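Local atomic coordinates of carbohydrate binding module (Ruminococcus flavefaciens, PDB entry 4D3L), a protein that probably binds carbohydrate as a non-catalytic module. Residues Glu43-Ile48 / Ser126-Leu131. Sequence-based numbering, arbitrary orientation.
Sequences EVQVNI and SVVLKL
The end of K130 lies over one face of the Q45 amide, with CE 3.2 Å from Q45 OE1, while V128 CG1 sits beside the same oxygen. K130 also runs along a face of the E43 carboxylate: CD lies above the acid, 3.8 Å from E43 CD, and NZ hovers over E43 OE2 at 3.4 Å, a weak, long salt bridge approached from above the plane. K130 CG stands anti to its carbonyl carbon (chi1 -61°), and from there the extended chain passes over both groups. The third flat group, the N47 amide, gives an N-H to S126 OG; N47 ND2 and S126 OG are 2.8 Å apart, the hydroxyl lying somewhat out of the amide plane. At the other end N47 OD1 is taken by T89 of strand 87-93. An alanine at Q45 would probably uncover the side of K130 CE and leave its ammonium end freer to swing off E43.

Beneath these groups the two central strands of a four-stranded antiparallel sheet pair in register. Q45 and V128 form a hydrogen-bonded pair, Q45 N to V128 O and V128 N to Q45 O both 2.8 Å, whereas E43 N to K130 O and S126 N to N47 O are weak. On the opposite face V44 CG2 meets L129 CD2 at 3.9 Å, and V127 CG1 packs against V44 and V46; F61 of the second sheet and F33 cover this side, as in a beta-sandwich. The pairing separates a hydrocarbon interior from a largely polar, partly exposed face, where electrostatics probably steadies the ammonium more than one directed bond.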
ATOM      1  N   GLU A  43       1.470  -9.881   2.693  1.00 27.87           N
ATOM      2  CA  GLU A  43       0.388  -8.922   2.865  1.00 30.63           C
ATOM      3  C   GLU A  43       0.868  -7.480   3.126  1.00 28.26           C
ATOM      4  O   GLU A  43       1.957  -7.266   3.678  1.00 29.26           O
ATOM      5  CB  GLU A  43      -0.555  -9.578   3.887  1.00 34.01           C
ATOM      6  CG  GLU A  43      -1.649  -8.806   4.574  1.00 39.96           C
ATOM      7  CD  GLU A  43      -2.531  -9.726   5.441  1.00 40.35           C
ATOM      8  OE1 GLU A  43      -2.535 -10.955   5.236  1.00 41.92           O
ATOM      9  OE2 GLU A  43      -3.216  -9.220   6.343  1.00 44.95           O
ATOM     10  N   VAL A  44       0.140  -6.505   2.572  1.00 26.81           N
ATOM     11  CA  VAL A  44       0.387  -5.092   2.854  1.00 25.41           C
ATOM     12  C   VAL A  44      -0.894  -4.541   3.502  1.00 27.16           C
ATOM     13  O   VAL A  44      -1.999  -4.745   2.986  1.00 26.23           O
ATOM     14  CB  VAL A  44       0.715  -4.278   1.573  1.00 24.54           C
ATOM     15  CG1 VAL A  44       1.066  -2.846   1.923  1.00 23.82           C
ATOM     16  CG2 VAL A  44       1.859  -4.912   0.794  1.00 24.92           C
ATOM     17  N   GLN A  45      -0.734  -3.864   4.640  1.00 27.03           N
ATOM     18  CA  GLN A  45      -1.822  -3.210   5.336  1.00 27.60           C
ATOM     19  C   GLN A  45      -1.586  -1.719   5.463  1.00 28.66           C
ATOM     20  O   GLN A  45      -0.508  -1.301   5.853  1.00 26.93           O
ATOM     21  CB  GLN A  45      -1.935  -3.766   6.733  1.00 30.52           C
ATOM     22  CG  GLN A  45      -2.254  -5.237   6.763  1.00 33.97           C
ATOM     23  CD  GLN A  45      -2.577  -5.655   8.170  1.00 39.19           C
ATOM     24  OE1 GLN A  45      -1.749  -5.539   9.073  1.00 44.46           O
ATOM     25  NE2 GLN A  45      -3.796  -6.130   8.369  1.00 42.62           N
ATOM     26  N   VAL A  46      -2.614  -0.936   5.168  1.00 26.35           N
ATOM     27  CA  VAL A  46      -2.567   0.490   5.309  1.00 25.84           C
ATOM     28  C   VAL A  46      -3.624   0.897   6.334  1.00 27.62           C
ATOM     29  O   VAL A  46      -4.817   0.653   6.137  1.00 29.34           O
ATOM     30  CB  VAL A  46      -2.839   1.169   3.962  1.00 25.38           C
ATOM     31  CG1 VAL A  46      -2.824   2.682   4.109  1.00 26.37           C
ATOM     32  CG2 VAL A  46      -1.813   0.695   2.930  1.00 24.65           C
ATOM     33  N   ASN A  47      -3.170   1.480   7.442  1.00 26.81           N
ATOM     34  CA  ASN A  47      -4.041   1.890   8.541  1.00 28.55           C
ATOM     35  C   ASN A  47      -4.300   3.376   8.442  1.00 29.80           C
ATOM     36  O   ASN A  47      -3.359   4.164   8.463  1.00 28.66           O
ATOM     37  CB  ASN A  47      -3.380   1.538   9.875  1.00 29.38           C
ATOM     38  CG  ASN A  47      -3.199   0.029  10.031  1.00 31.17           C
ATOM     39  OD1 ASN A  47      -4.168  -0.705  10.094  1.00 29.34           O
ATOM     40  ND2 ASN A  47      -1.962  -0.427  10.051  1.00 33.83           N
ATOM     41  N   ILE A  48      -5.572   3.744   8.293  1.00 31.45           N
ATOM     42  CA  ILE A  48      -5.971   5.135   8.058  1.00 31.27           C
ATOM     43  C   ILE A  48      -6.935   5.620   9.130  1.00 33.22           C
ATOM     44  O   ILE A  48      -7.570   4.818   9.814  1.00 34.73           O
ATOM     45  CB  ILE A  48      -6.601   5.354   6.664  1.00 30.72           C
ATOM     46  CG1 ILE A  48      -7.885   4.547   6.501  1.00 30.38           C
ATOM     47  CG2 ILE A  48      -5.625   4.994   5.552  1.00 30.49           C
ATOM     48  CD1 ILE A  48      -8.613   4.878   5.223  1.00 31.72           C
ATOM     49  N   SER A 126      -0.158   4.243   9.460  1.00 26.96           N
ATOM     50  CA  SER A 126       0.899   3.270   9.303  1.00 25.65           C
ATOM     51  C   SER A 126       0.687   2.405   8.093  1.00 25.15           C
ATOM     52  O   SER A 126      -0.435   2.251   7.620  1.00 24.37           O
ATOM     53  CB  SER A 126       1.033   2.410  10.566  1.00 26.92           C
ATOM     54  OG  SER A 126      -0.136   1.624  10.758  1.00 28.32           O
ATOM     55  N   VAL A 127       1.801   1.877   7.587  1.00 25.20           N
ATOM     56  CA  VAL A 127       1.821   0.878   6.532  1.00 24.07           C
ATOM     57  C   VAL A 127       2.608  -0.310   7.077  1.00 25.38           C
ATOM     58  O   VAL A 127       3.708  -0.136   7.630  1.00 26.88           O
ATOM     59  CB  VAL A 127       2.479   1.391   5.251  1.00 23.89           C
ATOM     60  CG1 VAL A 127       2.376   0.344   4.144  1.00 24.27           C
ATOM     61  CG2 VAL A 127       1.847   2.710   4.783  1.00 25.16           C
ATOM     62  N   VAL A 128       2.037  -1.510   6.937  1.00 26.81           N
ATOM     63  CA  VAL A 128       2.601  -2.726   7.525  1.00 27.67           C
ATOM     64  C   VAL A 128       2.834  -3.757   6.422  1.00 27.60           C
ATOM     65  O   VAL A 128       1.945  -3.985   5.587  1.00 24.86           O
ATOM     66  CB  VAL A 128       1.657  -3.320   8.597  1.00 27.90           C
ATOM     67  CG1 VAL A 128       2.232  -4.607   9.171  1.00 27.63           C
ATOM     68  CG2 VAL A 128       1.379  -2.307   9.716  1.00 27.43           C
ATOM     69  N   LEU A 129       4.028  -4.354   6.413  1.00 27.30           N
ATOM     70  CA  LEU A 129       4.321  -5.493   5.540  1.00 28.52           C
ATOM     71  C   LEU A 129       4.331  -6.745   6.386  1.00 30.40           C
ATOM     72  O   LEU A 129       5.023  -6.789   7.418  1.00 29.33           O
ATOM     73  CB  LEU A 129       5.694  -5.358   4.885  1.00 26.95           C
ATOM     74  CG  LEU A 129       5.941  -4.056   4.143  1.00 25.76           C
ATOM     75  CD1 LEU A 129       7.355  -4.054   3.614  1.00 26.10           C
ATOM     76  CD2 LEU A 129       4.926  -3.865   3.024  1.00 25.56           C
ATOM     77  N   LYS A 130       3.560  -7.748   5.974  1.00 29.78           N
ATOM     78  CA  LYS A 130       3.621  -9.048   6.612  1.00 32.22           C
ATOM     79  C   LYS A 130       4.402 -10.014   5.723  1.00 31.88           C
ATOM     80  O   LYS A 130       4.304  -9.944   4.496  1.00 28.96           O
ATOM     81  CB  LYS A 130       2.227  -9.589   6.888  1.00 36.63           C
ATOM     82  CG  LYS A 130       1.385  -8.730   7.805  1.00 39.04           C
ATOM     83  CD  LYS A 130       0.119  -9.482   8.167  1.00 42.63           C
ATOM     84  CE  LYS A 130      -0.780  -8.603   9.008  1.00 48.75           C
ATOM     85  NZ  LYS A 130      -1.936  -9.386   9.542  1.00 52.13           N
ATOM     86  N   LEU A 131       5.181 -10.884   6.363  1.00 29.42           N
ATOM     87  CA  LEU A 131       6.134 -11.753   5.698  1.00 32.18           C
ATOM     88  C   LEU A 131       5.881 -13.234   5.949  1.00 36.35           C
ATOM     89  O   LEU A 131       5.127 -13.617   6.869  1.00 32.88           O
ATOM     90  CB  LEU A 131       7.546 -11.531   6.249  1.00 32.56           C
ATOM     91  CG  LEU A 131       8.018 -10.105   6.434  1.00 32.09           C
ATOM     92  CD1 LEU A 131       9.342 -10.076   7.159  1.00 31.37           C
ATOM     93  CD2 LEU A 131       8.098  -9.415   5.088  1.00 32.88           C
TER